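Cellobiose 2-epimerase (Caldibacillus thermoamylovorans, PDB 5ZHB) catalyses the 2-epimerisation of cellobiose, probably interconverting the glucose and mannose forms of the sugar at its reducing end. Local coordinates at residues A[15-23]-A[367-377]. Numbering follows the deposited sequence.
Sequences HILPFWAKL and IAGPWKCPYHN
W20 reaches P374 because its CG stands beside the backbone N and anti to the carbonyl carbon (chi1 -70°), which sends the indole out from helix 2-21. F19 takes the other course, with CG anti to the backbone N (chi1 165°), and its ring turns toward I367 and A368. P374 CB lies over the five-membered ring of W20, 3.5 Å from the centroid and 11° off the normal, a CH-pi contact. The opposite indole face is met near its rim by F19 CD1, so the ring is held from both sides. The six-membered end pushes into the bend of 367-377. There W20 CH2 lies 3.3 Å from C373 CA and 3.5 Å from A368 CB. F19 CZ packs on I367 CG2 at 3.8 Å, the two side chains crossing at about a right angle. L23 CD1 also touches A368 CB. At the far end I16 CD1 meets the amide N377 ND2 at 3.8 Å.

E351 OE1 accepts hydrogen bonds from both W20 NE1 and N377 ND2. K372 NZ bonds I367 O at 2.7 Å and forms a salt bridge with E351 OE2. With W20 cut back to an alanine, a gap between F19 and P374 is likely to open, and E351 OE1 would lose one of its donors. The contact joins the end of the first helix to the lead-in of the last, consistent with closing an (alpha/alpha)6 barrel. Between the segments the touch is mainly apolar. The polar ends of W20, K372 and N377 turn to E351, so this carboxylate probably helps fix how the indole sits against P374.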
loop_
_atom_site.group_PDB
_atom_site.type_symbol
_atom_site.label_atom_id
_atom_site.label_comp_id
_atom_site.label_asym_id
_atom_site.label_seq_id
_atom_site.Cartn_x
_atom_site.Cartn_y
_atom_site.Cartn_z
ATOM N N HIS A 15 10.739 -17.149 -3.971
ATOM C CA HIS A 15 11.170 -16.167 -4.962
ATOM C C HIS A 15 11.170 -14.777 -4.315
ATOM O O HIS A 15 12.220 -14.133 -4.266
ATOM C CB HIS A 15 10.340 -16.314 -6.242
ATOM C CG HIS A 15 10.793 -15.493 -7.403
ATOM N ND1 HIS A 15 12.114 -15.378 -7.782
ATOM C CD2 HIS A 15 10.089 -14.793 -8.296
ATOM C CE1 HIS A 15 12.180 -14.600 -8.856
ATOM N NE2 HIS A 15 10.950 -14.248 -9.183
ATOM N N ILE A 16 10.013 -14.332 -3.793
ATOM C CA ILE A 16 9.848 -12.942 -3.362
ATOM C C ILE A 16 10.705 -12.658 -2.136
ATOM O O ILE A 16 11.553 -11.769 -2.153
ATOM C CB ILE A 16 8.372 -12.573 -3.081
ATOM C CG1 ILE A 16 7.509 -12.733 -4.327
ATOM C CG2 ILE A 16 8.322 -11.153 -2.530
ATOM C CD1 ILE A 16 6.015 -12.548 -4.106
ATOM N N LEU A 17 10.427 -13.343 -1.036
ATOM C CA LEU A 17 11.102 -13.022 0.207
ATOM C C LEU A 17 12.618 -13.277 0.150
ATOM O O LEU A 17 13.368 -12.454 0.651
ATOM C CB LEU A 17 10.421 -13.743 1.356
ATOM C CG LEU A 17 8.950 -13.368 1.552
ATOM C CD1 LEU A 17 8.314 -14.189 2.634
ATOM C CD2 LEU A 17 8.812 -11.890 1.865
ATOM N N PRO A 18 13.145 -14.366 -0.440
ATOM C CA PRO A 18 14.602 -14.482 -0.644
ATOM C C PRO A 18 15.232 -13.335 -1.430
ATOM O O PRO A 18 16.353 -12.929 -1.145
ATOM C CB PRO A 18 14.785 -15.845 -1.363
ATOM C CG PRO A 18 13.548 -16.627 -0.992
ATOM C CD PRO A 18 12.418 -15.587 -0.835
ATOM N N PHE A 19 14.531 -12.787 -2.439
ATOM C CA PHE A 19 15.092 -11.680 -3.197
ATOM C C PHE A 19 15.328 -10.466 -2.286
ATOM O O PHE A 19 16.411 -9.877 -2.291
ATOM C CB PHE A 19 14.170 -11.300 -4.358
ATOM C CG PHE A 19 14.478 -9.942 -4.977
ATOM C CD1 PHE A 19 13.895 -8.778 -4.487
ATOM C CD2 PHE A 19 15.319 -9.851 -6.075
ATOM C CE1 PHE A 19 14.181 -7.556 -5.066
ATOM C CE2 PHE A 19 15.605 -8.642 -6.653
ATOM C CZ PHE A 19 15.004 -7.491 -6.182
ATOM N N TRP A 20 14.314 -10.121 -1.475
ATOM C CA TRP A 20 14.384 -9.011 -0.540
ATOM C C TRP A 20 15.416 -9.252 0.562
ATOM O O TRP A 20 16.119 -8.328 0.950
ATOM C CB TRP A 20 12.969 -8.725 -0.009
ATOM C CG TRP A 20 12.130 -8.132 -1.103
ATOM C CD1 TRP A 20 11.255 -8.737 -1.951
ATOM C CD2 TRP A 20 12.276 -6.784 -1.575
ATOM N NE1 TRP A 20 10.806 -7.851 -2.888
ATOM C CE2 TRP A 20 11.423 -6.645 -2.686
ATOM C CE3 TRP A 20 13.019 -5.687 -1.133
ATOM C CZ2 TRP A 20 11.299 -5.433 -3.356
ATOM C CZ3 TRP A 20 12.911 -4.494 -1.805
ATOM C CH2 TRP A 20 12.083 -4.382 -2.919
ATOM N N ALA A 21 15.539 -10.496 1.050
ATOM C CA ALA A 21 16.577 -10.841 2.020
ATOM C C ALA A 21 17.991 -10.613 1.477
ATOM O O ALA A 21 18.862 -10.218 2.247
ATOM C CB ALA A 21 16.409 -12.270 2.485
ATOM N N LYS A 22 18.210 -10.796 0.162
ATOM C CA LYS A 22 19.502 -10.555 -0.453
ATOM C C LYS A 22 19.829 -9.055 -0.507
ATOM O O LYS A 22 20.928 -8.680 -0.920
ATOM C CB LYS A 22 19.565 -11.181 -1.857
ATOM C CG LYS A 22 19.755 -12.703 -1.927
ATOM C CD LYS A 22 19.737 -13.334 -3.325
ATOM C CE LYS A 22 18.357 -13.755 -3.811
ATOM N NZ LYS A 22 18.041 -13.508 -5.232
ATOM N N LEU A 23 18.882 -8.173 -0.147
ATOM C CA LEU A 23 19.172 -6.741 -0.128
ATOM C C LEU A 23 19.479 -6.246 1.291
ATOM O O LEU A 23 19.546 -5.029 1.521
ATOM C CB LEU A 23 17.987 -5.973 -0.733
ATOM C CG LEU A 23 17.613 -6.303 -2.181
ATOM C CD1 LEU A 23 16.492 -5.358 -2.628
ATOM C CD2 LEU A 23 18.818 -6.238 -3.164
ATOM N N ILE A 367 13.464 -2.755 -10.302
ATOM C CA ILE A 367 12.813 -3.877 -9.662
ATOM C C ILE A 367 12.638 -3.598 -8.182
ATOM O O ILE A 367 11.773 -4.167 -7.537
ATOM C CB ILE A 367 13.646 -5.171 -9.852
ATOM C CG1 ILE A 367 13.958 -5.410 -11.275
ATOM C CG2 ILE A 367 12.947 -6.375 -9.229
ATOM C CD1 ILE A 367 12.773 -5.247 -12.209
ATOM N N ALA A 368 13.520 -2.786 -7.627
ATOM C CA ALA A 368 13.445 -2.426 -6.235
ATOM C C ALA A 368 13.917 -0.988 -6.093
ATOM O O ALA A 368 14.924 -0.591 -6.690
ATOM C CB ALA A 368 14.270 -3.363 -5.391
ATOM N N GLY A 369 13.191 -0.237 -5.264
ATOM C CA GLY A 369 13.552 1.125 -4.963
ATOM C C GLY A 369 12.482 1.837 -4.148
ATOM O O GLY A 369 11.578 1.200 -3.631
ATOM N N PRO A 370 12.568 3.174 -4.042
ATOM C CA PRO A 370 11.688 3.927 -3.164
ATOM C C PRO A 370 10.212 3.632 -3.395
ATOM O O PRO A 370 9.443 3.752 -2.453
ATOM C CB PRO A 370 12.053 5.388 -3.467
ATOM C CG PRO A 370 13.499 5.297 -3.908
ATOM C CD PRO A 370 13.520 4.038 -4.761
ATOM N N TRP A 371 9.827 3.317 -4.636
ATOM C CA TRP A 371 8.423 3.123 -4.956
ATOM C C TRP A 371 8.116 1.689 -5.364
ATOM O O TRP A 371 6.998 1.423 -5.795
ATOM C CB TRP A 371 7.989 4.116 -6.040
ATOM C CG TRP A 371 8.023 5.517 -5.497
ATOM C CD1 TRP A 371 8.889 6.507 -5.856
ATOM C CD2 TRP A 371 7.260 6.013 -4.369
ATOM N NE1 TRP A 371 8.676 7.609 -5.073
ATOM C CE2 TRP A 371 7.692 7.337 -4.150
ATOM C CE3 TRP A 371 6.250 5.483 -3.548
ATOM C CZ2 TRP A 371 7.157 8.126 -3.134
ATOM C CZ3 TRP A 371 5.736 6.260 -2.525
ATOM C CH2 TRP A 371 6.191 7.565 -2.320
ATOM N N LYS A 372 9.055 0.750 -5.154
ATOM C CA LYS A 372 8.759 -0.642 -5.446
ATOM C C LYS A 372 9.453 -1.516 -4.418
ATOM O O LYS A 372 10.693 -1.515 -4.331
ATOM C CB LYS A 372 9.135 -1.059 -6.863
ATOM C CG LYS A 372 8.697 -2.524 -7.168
ATOM C CD LYS A 372 8.817 -2.905 -8.636
ATOM C CE LYS A 372 8.554 -4.356 -8.924
ATOM N NZ LYS A 372 9.382 -5.244 -8.132
ATOM N N CYS A 373 8.619 -2.208 -3.633
ATOM C CA CYS A 373 9.113 -2.963 -2.502
ATOM C C CYS A 373 8.222 -4.195 -2.362
ATOM O O CYS A 373 7.567 -4.584 -3.327
ATOM C CB CYS A 373 9.316 -2.033 -1.318
ATOM S SG CYS A 373 7.762 -1.241 -0.833
ATOM N N PRO A 374 8.350 -4.985 -1.276
ATOM C CA PRO A 374 7.627 -6.255 -1.199
ATOM C C PRO A 374 6.237 -6.223 -0.577
ATOM O O PRO A 374 5.661 -7.276 -0.367
ATOM C CB PRO A 374 8.594 -7.046 -0.297
ATOM C CG PRO A 374 9.069 -6.034 0.706
ATOM C CD PRO A 374 9.225 -4.768 -0.117
ATOM N N TYR A 375 5.714 -5.036 -0.241
ATOM C CA TYR A 375 4.462 -4.951 0.501
ATOM C C TYR A 375 3.285 -5.470 -0.326
ATOM O O TYR A 375 2.563 -6.355 0.153
ATOM C CB TYR A 375 4.302 -3.532 1.058
ATOM C CG TYR A 375 2.946 -2.843 0.982
ATOM C CD1 TYR A 375 1.957 -3.066 1.930
ATOM C CD2 TYR A 375 2.690 -1.882 0.004
ATOM C CE1 TYR A 375 0.746 -2.378 1.912
ATOM C CE2 TYR A 375 1.488 -1.180 -0.025
ATOM C CZ TYR A 375 0.498 -1.447 0.915
ATOM O OH TYR A 375 -0.687 -0.738 0.917
ATOM N N HIS A 376 3.087 -4.944 -1.541
ATOM C CA HIS A 376 1.886 -5.297 -2.303
ATOM C C HIS A 376 1.851 -6.799 -2.628
ATOM O O HIS A 376 0.835 -7.478 -2.405
ATOM C CB HIS A 376 1.775 -4.463 -3.567
ATOM C CG HIS A 376 1.265 -3.055 -3.435
ATOM N ND1 HIS A 376 -0.031 -2.755 -3.050
ATOM C CD2 HIS A 376 1.899 -1.875 -3.597
ATOM C CE1 HIS A 376 -0.166 -1.423 -2.987
ATOM N NE2 HIS A 376 0.984 -0.866 -3.352
ATOM N N ASN A 377 2.934 -7.298 -3.211
ATOM C CA ASN A 377 2.968 -8.679 -3.672
ATOM C C ASN A 377 3.059 -9.680 -2.506
ATOM O O ASN A 377 2.396 -10.731 -2.564
ATOM C CB ASN A 377 3.965 -8.875 -4.813
ATOM C CG ASN A 377 5.407 -8.577 -4.472
ATOM O OD1 ASN A 377 5.685 -7.937 -3.456
ATOM N ND2 ASN A 377 6.317 -8.986 -5.354
#